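Local coordinates for protein sialidase B (Streptococcus pneumoniae TIGR4, PDB 4XJA) that hydrolyses the glycosidic linkages that hold terminal sialic acid residues on oligosaccharides, glycoproteins and glycolipids, as an exo-sialidase of glycosyl hydrolase family 33, at residues Q202-R207 with E265-W270; F260-E265 with G283-I288. The protein carries 1 engineered substitution. One frame throughout, in Å; residues are numbered along the deposited sequence.

Interaction 1 of 2, residues Q202-R207 with E265-W270; sequences QANYFR and EQLVYW. With SFJ ((2R,3R,4R,5R,6R)-5-acetamido-2,3-difluoro-4-hydroxy-6-[(1R,2R)-1,2,3-trihydroxypropyl]tetrahydro-2H-pyran-2-carboxylic acid), chain F.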
loop_
_atom_site.group_PDB
_atom_site.type_symbol
_atom_site.label_atom_id
_atom_site.label_comp_id
_atom_site.label_asym_id
_atom_site.label_seq_id
_atom_site.Cartn_x
_atom_site.Cartn_y
_atom_site.Cartn_z
ATOM N N GLN A 202 -6.958 -6.959 -10.567
ATOM C CA GLN A 202 -6.872 -5.965 -11.645
ATOM C C GLN A 202 -6.746 -4.514 -11.155
ATOM O O GLN A 202 -7.029 -3.568 -11.894
ATOM C CB GLN A 202 -8.003 -6.151 -12.658
ATOM C CG GLN A 202 -7.838 -7.485 -13.438
ATOM C CD GLN A 202 -6.620 -7.469 -14.363
ATOM O OE1 GLN A 202 -6.448 -6.551 -15.165
ATOM N NE2 GLN A 202 -5.772 -8.482 -14.249
ATOM N N ALA A 203 -6.290 -4.347 -9.917
ATOM C CA ALA A 203 -5.937 -3.021 -9.409
ATOM C C ALA A 203 -4.471 -2.790 -9.725
ATOM O O ALA A 203 -3.643 -3.685 -9.532
ATOM C CB ALA A 203 -6.172 -2.938 -7.917
ATOM N N ASN A 204 -4.137 -1.597 -10.206
ATOM C CA ASN A 204 -2.755 -1.316 -10.554
ATOM C C ASN A 204 -1.982 -0.860 -9.322
ATOM O O ASN A 204 -0.756 -0.741 -9.357
ATOM C CB ASN A 204 -2.688 -0.272 -11.671
ATOM C CG ASN A 204 -1.362 -0.304 -12.418
ATOM O OD1 ASN A 204 -0.667 -1.322 -12.414
ATOM N ND2 ASN A 204 -1.000 0.815 -13.053
ATOM N N TYR A 205 -2.704 -0.639 -8.219
ATOM C CA TYR A 205 -2.106 -0.069 -7.003
ATOM C C TYR A 205 -2.595 -0.757 -5.743
ATOM O O TYR A 205 -3.709 -1.271 -5.707
ATOM C CB TYR A 205 -2.417 1.433 -6.914
ATOM C CG TYR A 205 -2.092 2.130 -8.206
ATOM C CD1 TYR A 205 -0.790 2.488 -8.501
ATOM C CD2 TYR A 205 -3.066 2.355 -9.158
ATOM C CE1 TYR A 205 -0.467 3.087 -9.702
ATOM C CE2 TYR A 205 -2.757 2.958 -10.369
ATOM C CZ TYR A 205 -1.457 3.316 -10.629
ATOM O OH TYR A 205 -1.144 3.914 -11.829
ATOM N N PHE A 206 -1.761 -0.745 -4.704
ATOM C CA PHE A 206 -2.113 -1.363 -3.428
ATOM C C PHE A 206 -1.594 -0.511 -2.282
ATOM O O PHE A 206 -0.525 0.089 -2.387
ATOM C CB PHE A 206 -1.521 -2.781 -3.349
ATOM C CG PHE A 206 -2.023 -3.707 -4.432
ATOM C CD1 PHE A 206 -3.221 -4.404 -4.274
ATOM C CD2 PHE A 206 -1.302 -3.878 -5.602
ATOM C CE1 PHE A 206 -3.700 -5.247 -5.282
ATOM C CE2 PHE A 206 -1.763 -4.727 -6.611
ATOM C CZ PHE A 206 -2.965 -5.405 -6.454
ATOM N N ARG A 207 -2.355 -0.457 -1.192
ATOM C CA ARG A 207 -1.893 0.182 0.031
ATOM C C ARG A 207 -2.524 -0.522 1.219
ATOM O O ARG A 207 -3.462 -1.294 1.060
ATOM C CB ARG A 207 -2.284 1.665 0.061
ATOM C CG ARG A 207 -1.367 2.632 -0.718
ATOM C CD ARG A 207 -1.432 4.045 -0.091
ATOM N NE ARG A 207 -1.052 4.012 1.320
ATOM C CZ ARG A 207 -1.182 5.031 2.170
ATOM N NH1 ARG A 207 -1.683 6.199 1.764
ATOM N NH2 ARG A 207 -0.799 4.880 3.435
ATOM N N GLU A 265 -13.694 -3.021 -12.490
ATOM C CA GLU A 265 -12.360 -3.241 -11.958
ATOM C C GLU A 265 -11.334 -3.046 -13.092
ATOM O O GLU A 265 -11.039 -3.977 -13.844
ATOM C CB GLU A 265 -12.259 -4.640 -11.324
ATOM C CG GLU A 265 -12.662 -4.697 -9.818
ATOM C CD GLU A 265 -14.159 -4.921 -9.582
ATOM O OE1 GLU A 265 -14.780 -5.581 -10.437
ATOM O OE2 GLU A 265 -14.715 -4.461 -8.535
ATOM N N GLN A 266 -10.808 -1.828 -13.226
ATOM C CA GLN A 266 -9.857 -1.528 -14.300
ATOM C C GLN A 266 -8.426 -1.339 -13.816
ATOM O O GLN A 266 -8.172 -0.634 -12.840
ATOM C CB GLN A 266 -10.244 -0.242 -15.043
ATOM C CG GLN A 266 -11.545 -0.273 -15.780
ATOM C CD GLN A 266 -11.978 1.111 -16.211
ATOM O OE1 GLN A 266 -12.803 1.745 -15.549
ATOM N NE2 GLN A 266 -11.407 1.600 -17.314
ATOM N N LEU A 267 -7.490 -1.945 -14.541
ATOM C CA LEU A 267 -6.076 -1.707 -14.324
ATOM C C LEU A 267 -5.723 -0.477 -15.144
ATOM O O LEU A 267 -5.625 -0.542 -16.372
ATOM C CB LEU A 267 -5.266 -2.922 -14.777
ATOM C CG LEU A 267 -3.826 -3.075 -14.284
ATOM C CD1 LEU A 267 -3.330 -4.459 -14.582
ATOM C CD2 LEU A 267 -2.906 -2.064 -14.959
ATOM N N VAL A 268 -5.538 0.651 -14.468
ATOM C CA VAL A 268 -5.286 1.902 -15.165
ATOM C C VAL A 268 -3.935 2.460 -14.768
ATOM O O VAL A 268 -3.530 2.384 -13.612
ATOM C CB VAL A 268 -6.379 2.943 -14.835
ATOM C CG1 VAL A 268 -6.124 4.254 -15.588
ATOM C CG2 VAL A 268 -7.767 2.399 -15.196
ATOM N N TYR A 269 -3.211 3.013 -15.728
ATOM C CA TYR A 269 -1.990 3.755 -15.417
ATOM C C TYR A 269 -2.394 5.172 -15.037
ATOM O O TYR A 269 -2.699 5.994 -15.909
ATOM C CB TYR A 269 -1.009 3.798 -16.604
ATOM C CG TYR A 269 0.014 4.899 -16.436
ATOM C CD1 TYR A 269 1.022 4.793 -15.487
ATOM C CD2 TYR A 269 -0.060 6.071 -17.184
ATOM C CE1 TYR A 269 1.939 5.810 -15.304
ATOM C CE2 TYR A 269 0.851 7.096 -16.999
ATOM C CZ TYR A 269 1.850 6.956 -16.062
ATOM O OH TYR A 269 2.773 7.960 -15.867
ATOM N N TRP A 270 -2.427 5.459 -13.737
ATOM C CA TRP A 270 -2.868 6.769 -13.263
ATOM C C TRP A 270 -1.774 7.826 -13.507
ATOM O O TRP A 270 -0.605 7.596 -13.199
ATOM C CB TRP A 270 -3.232 6.689 -11.766
ATOM C CG TRP A 270 -4.465 7.485 -11.424
ATOM C CD1 TRP A 270 -4.523 8.678 -10.769
ATOM C CD2 TRP A 270 -5.812 7.133 -11.758
ATOM N NE1 TRP A 270 -5.844 9.089 -10.657
ATOM C CE2 TRP A 270 -6.647 8.157 -11.255
ATOM C CE3 TRP A 270 -6.396 6.046 -12.416
ATOM C CZ2 TRP A 270 -8.034 8.124 -11.410
ATOM C CZ3 TRP A 270 -7.767 6.014 -12.570
ATOM C CH2 TRP A 270 -8.571 7.047 -12.075
HETATM C C11 SFJ F . -10.218 6.199 6.183
HETATM C C9 SFJ F . -6.501 11.238 6.840
HETATM C C10 SFJ F . -8.978 6.838 5.556
HETATM C C1 SFJ F . -2.341 7.987 5.459
HETATM C C7 SFJ F . -6.445 9.309 5.427
HETATM C C4 SFJ F . -5.500 5.618 5.098
HETATM C C3 SFJ F . -4.141 6.214 4.551
HETATM C C5 SFJ F . -6.535 6.754 5.268
HETATM C C6 SFJ F . -5.990 7.930 6.069
HETATM C C2 SFJ F . -3.855 7.731 5.180
HETATM N N5 SFJ F . -7.781 6.286 5.853
HETATM O O10 SFJ F . -9.110 7.766 4.797
HETATM O O9 SFJ F . -7.736 11.525 6.262
HETATM O O1A SFJ F . -2.041 8.662 6.452
HETATM O O8 SFJ F . -4.409 10.448 6.325
HETATM O O7 SFJ F . -6.655 9.359 4.009
HETATM O O4 SFJ F . -5.999 4.587 4.364
HETATM O O6 SFJ F . -4.622 7.863 6.310
HETATM F FAI SFJ F . -4.205 6.228 3.489
HETATM F FAJ SFJ F . -4.051 8.712 4.426
HETATM O O1B SFJ F . -1.603 7.546 4.577
HETATM C C8 SFJ F . -5.682 10.621 5.796
HETATM O O HOH W 1 -6.183 0.266 -11.527
HETATM O O HOH W 2 0.774 5.470 -12.285
#
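Where the first strand of the sialidase beta-propeller begins, Asn-204 and Tyr-205 meet the irregular 265-270 part of the loop that links strands 255-256 and 286-294. Asn-204 ND2 donates to Val-268 O at 3.0 Å, coming from above the carbonyl plane at a C=O...N angle of 119°. With CG anti to the backbone N (chi1 -159°), the amide reaches across to this carbonyl and also lies against Leu-267, whose CD2 is 3.5 Å from Asn-204 CG; Asn-204 OD1 is taken by Ser-197. The Tyr-205 side chain runs at about a right angle to that of Trp-270 and meets it at CB. Its OH accepts the backbone N-H of Trp-270, near the plane of the phenol ring, in a fairly straight bond of 2.8 Å between Trp-270 N and Tyr-205 OH. A water then joins that hydroxyl to Trp-270 O. A second water accepts from Asn-204 N and Val-268 N and donates to Gln-266 O. Two residues beyond Tyr-205, Arg-207 NH1 and NH2 both donate to carboxylate oxygen O1B of the bound difluoro sialic acid analogue. Several backbone groups of an irregular loop, among them Val-268 O and Trp-270 N, are thus met by two side chains and two waters.

Interaction 2 of 2, residues F260-E265 with G283-I288; sequences FNDYEE and GSASFI. With SFJ ((2R,3R,4R,5R,6R)-5-acetamido-2,3-difluoro-4-hydroxy-6-[(1R,2R)-1,2,3-trihydroxypropyl]tetrahydro-2H-pyran-2-carboxylic acid), chain F.
Phe-260 and Phe-287 lie nearly flat on one another in an offset stack, their planes 16° apart and the ring centroids of Phe-260 and Phe-287 separated by 4.3 Å. The overlap is displaced toward the rims: Phe-287 CE2 sits over the CD2 side of Phe-260, at 3.4 Å from Phe-260 CD2. Against the opposite face of Phe-260 comes the methyl of Ala-285, its CB 3.8 Å from the ring centroid of Phe-260 in a CH-pi contact, leaving this ring sandwiched between two residues of one chain segment. Farther along that segment Ile-288 CD1 approaches SFJ O4 at 3.7 Å. Tyr-263 repeats the theme on a smaller scale, for Ser-284 CB rests over one face of its ring, 3.7 Å from the Tyr-263 centroid, while the phenol OH reaches Glu-395 and the ring stacks with Tyr-384. Between the two aromatic contacts stands the carboxylate of Asp-262. A chi1 of 46° turns it toward the 283-288 segment, where OD2 offers its syn lone pair to Ala-285 N, 2.8 Å from Asp-262 OD2, with an N-H...O angle of 165°. Two waters extend the network, one joining OD2 to Gly-283 O and the other joining OD1 to Ser-284 OG and Tyr-263 N. This is buried packing between the connecting loop and the start of strand 286-294, in the beta-propeller fold of sialidases.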
loop_
_atom_site.group_PDB
_atom_site.type_symbol
_atom_site.label_atom_id
_atom_site.label_comp_id
_atom_site.label_asym_id
_atom_site.label_seq_id
_atom_site.Cartn_x
_atom_site.Cartn_y
_atom_site.Cartn_z
ATOM N N PHE A 260 -17.314 -3.798 -4.462
ATOM C CA PHE A 260 -18.476 -3.130 -5.029
ATOM C C PHE A 260 -18.390 -3.258 -6.555
ATOM O O PHE A 260 -17.293 -3.377 -7.101
ATOM C CB PHE A 260 -18.458 -1.645 -4.642
ATOM C CG PHE A 260 -19.012 -1.352 -3.280
ATOM C CD1 PHE A 260 -20.227 -1.895 -2.865
ATOM C CD2 PHE A 260 -18.321 -0.515 -2.408
ATOM C CE1 PHE A 260 -20.752 -1.597 -1.597
ATOM C CE2 PHE A 260 -18.832 -0.224 -1.138
ATOM C CZ PHE A 260 -20.053 -0.757 -0.739
ATOM N N ASN A 261 -19.531 -3.226 -7.240
ATOM C CA ASN A 261 -19.545 -3.424 -8.695
ATOM C C ASN A 261 -20.027 -2.209 -9.482
ATOM O O ASN A 261 -20.186 -2.294 -10.714
ATOM C CB ASN A 261 -20.429 -4.625 -9.088
ATOM C CG ASN A 261 -20.042 -5.905 -8.376
ATOM O OD1 ASN A 261 -18.914 -6.372 -8.484
ATOM N ND2 ASN A 261 -20.989 -6.477 -7.637
ATOM N N ASP A 262 -20.262 -1.086 -8.799
ATOM C CA ASP A 262 -20.803 0.091 -9.483
ATOM C C ASP A 262 -19.837 0.611 -10.550
ATOM O O ASP A 262 -20.258 1.168 -11.564
ATOM C CB ASP A 262 -21.213 1.216 -8.505
ATOM C CG ASP A 262 -20.168 1.498 -7.423
ATOM O OD1 ASP A 262 -19.408 0.579 -7.043
ATOM O OD2 ASP A 262 -20.130 2.652 -6.929
ATOM N N TYR A 263 -18.545 0.395 -10.325
ATOM C CA TYR A 263 -17.506 0.749 -11.296
ATOM C C TYR A 263 -16.722 -0.506 -11.679
ATOM O O TYR A 263 -16.509 -1.394 -10.847
ATOM C CB TYR A 263 -16.549 1.794 -10.703
ATOM C CG TYR A 263 -17.001 3.238 -10.856
ATOM C CD1 TYR A 263 -18.199 3.676 -10.307
ATOM C CD2 TYR A 263 -16.223 4.156 -11.544
ATOM C CE1 TYR A 263 -18.616 4.989 -10.443
ATOM C CE2 TYR A 263 -16.628 5.483 -11.688
ATOM C CZ TYR A 263 -17.827 5.888 -11.131
ATOM O OH TYR A 263 -18.250 7.190 -11.257
ATOM N N GLU A 264 -16.299 -0.570 -12.936
ATOM C CA GLU A 264 -15.502 -1.684 -13.441
ATOM C C GLU A 264 -14.159 -1.797 -12.709
ATOM O O GLU A 264 -13.568 -0.794 -12.332
ATOM C CB GLU A 264 -15.259 -1.484 -14.941
ATOM C CG GLU A 264 -14.516 -2.615 -15.622
ATOM C CD GLU A 264 -14.111 -2.280 -17.052
ATOM O OE1 GLU A 264 -14.219 -1.097 -17.466
ATOM O OE2 GLU A 264 -13.667 -3.207 -17.755
ATOM N N GLU A 265 -13.694 -3.021 -12.490
ATOM C CA GLU A 265 -12.360 -3.241 -11.958
ATOM C C GLU A 265 -11.334 -3.046 -13.092
ATOM O O GLU A 265 -11.039 -3.977 -13.844
ATOM C CB GLU A 265 -12.259 -4.640 -11.324
ATOM C CG GLU A 265 -12.662 -4.697 -9.818
ATOM C CD GLU A 265 -14.159 -4.921 -9.582
ATOM O OE1 GLU A 265 -14.780 -5.581 -10.437
ATOM O OE2 GLU A 265 -14.715 -4.461 -8.535
ATOM N N GLY A 283 -17.293 9.098 -8.294
ATOM C CA GLY A 283 -18.659 8.602 -8.207
ATOM C C GLY A 283 -18.798 7.153 -7.779
ATOM O O GLY A 283 -19.901 6.594 -7.828
ATOM N N SER A 284 -17.688 6.541 -7.363
ATOM C CA SER A 284 -17.665 5.122 -6.970
ATOM C C SER A 284 -17.761 4.940 -5.462
ATOM O O SER A 284 -17.260 5.764 -4.681
ATOM C CB SER A 284 -16.360 4.458 -7.440
ATOM O OG SER A 284 -16.253 3.104 -6.989
ATOM N N ALA A 285 -18.395 3.849 -5.047
ATOM C CA ALA A 285 -18.358 3.451 -3.647
ATOM C C ALA A 285 -17.036 2.733 -3.407
ATOM O O ALA A 285 -16.388 2.281 -4.362
ATOM C CB ALA A 285 -19.541 2.554 -3.317
ATOM N N SER A 286 -16.611 2.628 -2.150
ATOM C CA SER A 286 -15.330 1.975 -1.862
ATOM C C SER A 286 -15.245 1.388 -0.457
ATOM O O SER A 286 -16.063 1.707 0.413
ATOM C CB SER A 286 -14.160 2.935 -2.096
ATOM O OG SER A 286 -14.283 4.108 -1.304
ATOM N N PHE A 287 -14.251 0.522 -0.256
ATOM C CA PHE A 287 -13.867 0.020 1.066
ATOM C C PHE A 287 -12.461 0.524 1.349
ATOM O O PHE A 287 -11.707 0.763 0.423
ATOM C CB PHE A 287 -13.861 -1.513 1.064
ATOM C CG PHE A 287 -15.208 -2.120 0.792
ATOM C CD1 PHE A 287 -16.110 -2.323 1.823
ATOM C CD2 PHE A 287 -15.574 -2.471 -0.497
ATOM C CE1 PHE A 287 -17.361 -2.875 1.574
ATOM C CE2 PHE A 287 -16.811 -3.028 -0.757
ATOM C CZ PHE A 287 -17.707 -3.232 0.279
ATOM N N ILE A 288 -12.095 0.696 2.615
ATOM C CA ILE A 288 -10.755 1.203 2.913
ATOM C C ILE A 288 -10.349 0.853 4.339
ATOM O O ILE A 288 -11.191 0.876 5.237
ATOM C CB ILE A 288 -10.674 2.741 2.638
ATOM C CG1 ILE A 288 -9.293 3.310 2.959
ATOM C CG2 ILE A 288 -11.772 3.510 3.387
ATOM C CD1 ILE A 288 -9.143 4.740 2.476
HETATM C C11 SFJ F . -10.218 6.199 6.183
HETATM C C9 SFJ F . -6.501 11.238 6.840
HETATM C C10 SFJ F . -8.978 6.838 5.556
HETATM C C1 SFJ F . -2.341 7.987 5.459
HETATM C C7 SFJ F . -6.445 9.309 5.427
HETATM C C4 SFJ F . -5.500 5.618 5.098
HETATM C C3 SFJ F . -4.141 6.214 4.551
HETATM C C5 SFJ F . -6.535 6.754 5.268
HETATM C C6 SFJ F . -5.990 7.930 6.069
HETATM C C2 SFJ F . -3.855 7.731 5.180
HETATM N N5 SFJ F . -7.781 6.286 5.853
HETATM O O10 SFJ F . -9.110 7.766 4.797
HETATM O O9 SFJ F . -7.736 11.525 6.262
HETATM O O1A SFJ F . -2.041 8.662 6.452
HETATM O O8 SFJ F . -4.409 10.448 6.325
HETATM O O7 SFJ F . -6.655 9.359 4.009
HETATM O O4 SFJ F . -5.999 4.587 4.364
HETATM O O6 SFJ F . -4.622 7.863 6.310
HETATM F FAI SFJ F . -4.205 6.228 3.489
HETATM F FAJ SFJ F . -4.051 8.712 4.426
HETATM O O1B SFJ F . -1.603 7.546 4.577
HETATM C C8 SFJ F . -5.682 10.621 5.796
HETATM O O HOH W 3 -21.693 4.496 -7.736
HETATM O O HOH W 4 -17.000 0.414 -7.676
#

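Overall arrangement
Interactions 1 and 2 use successive parts of one connection, the loop between strands 255-256 and 286-294, and share Glu-265, whose carboxylate is held by Lys-259 and Lys-236. Their centres are about 12 Å apart. Interaction 1 fixes the loop to the start of strand 205-213, interaction 2 to the start of strand 286-294, so one loop spans the beginnings of strands from two propeller sheets. Both strands run on to the bound inhibitor: Arg-207 binds its carboxylate, Arg-519 and Arg-581 also hydrogen-bond the ligand, consistent with the arginine triad of sialidases, and Ile-288 precedes Asp-289, another ligand contact. The side chain of Asp-232, probably the proton acceptor, is about 11 Å from that of Trp-270 and about 8 Å from that of Ser-286.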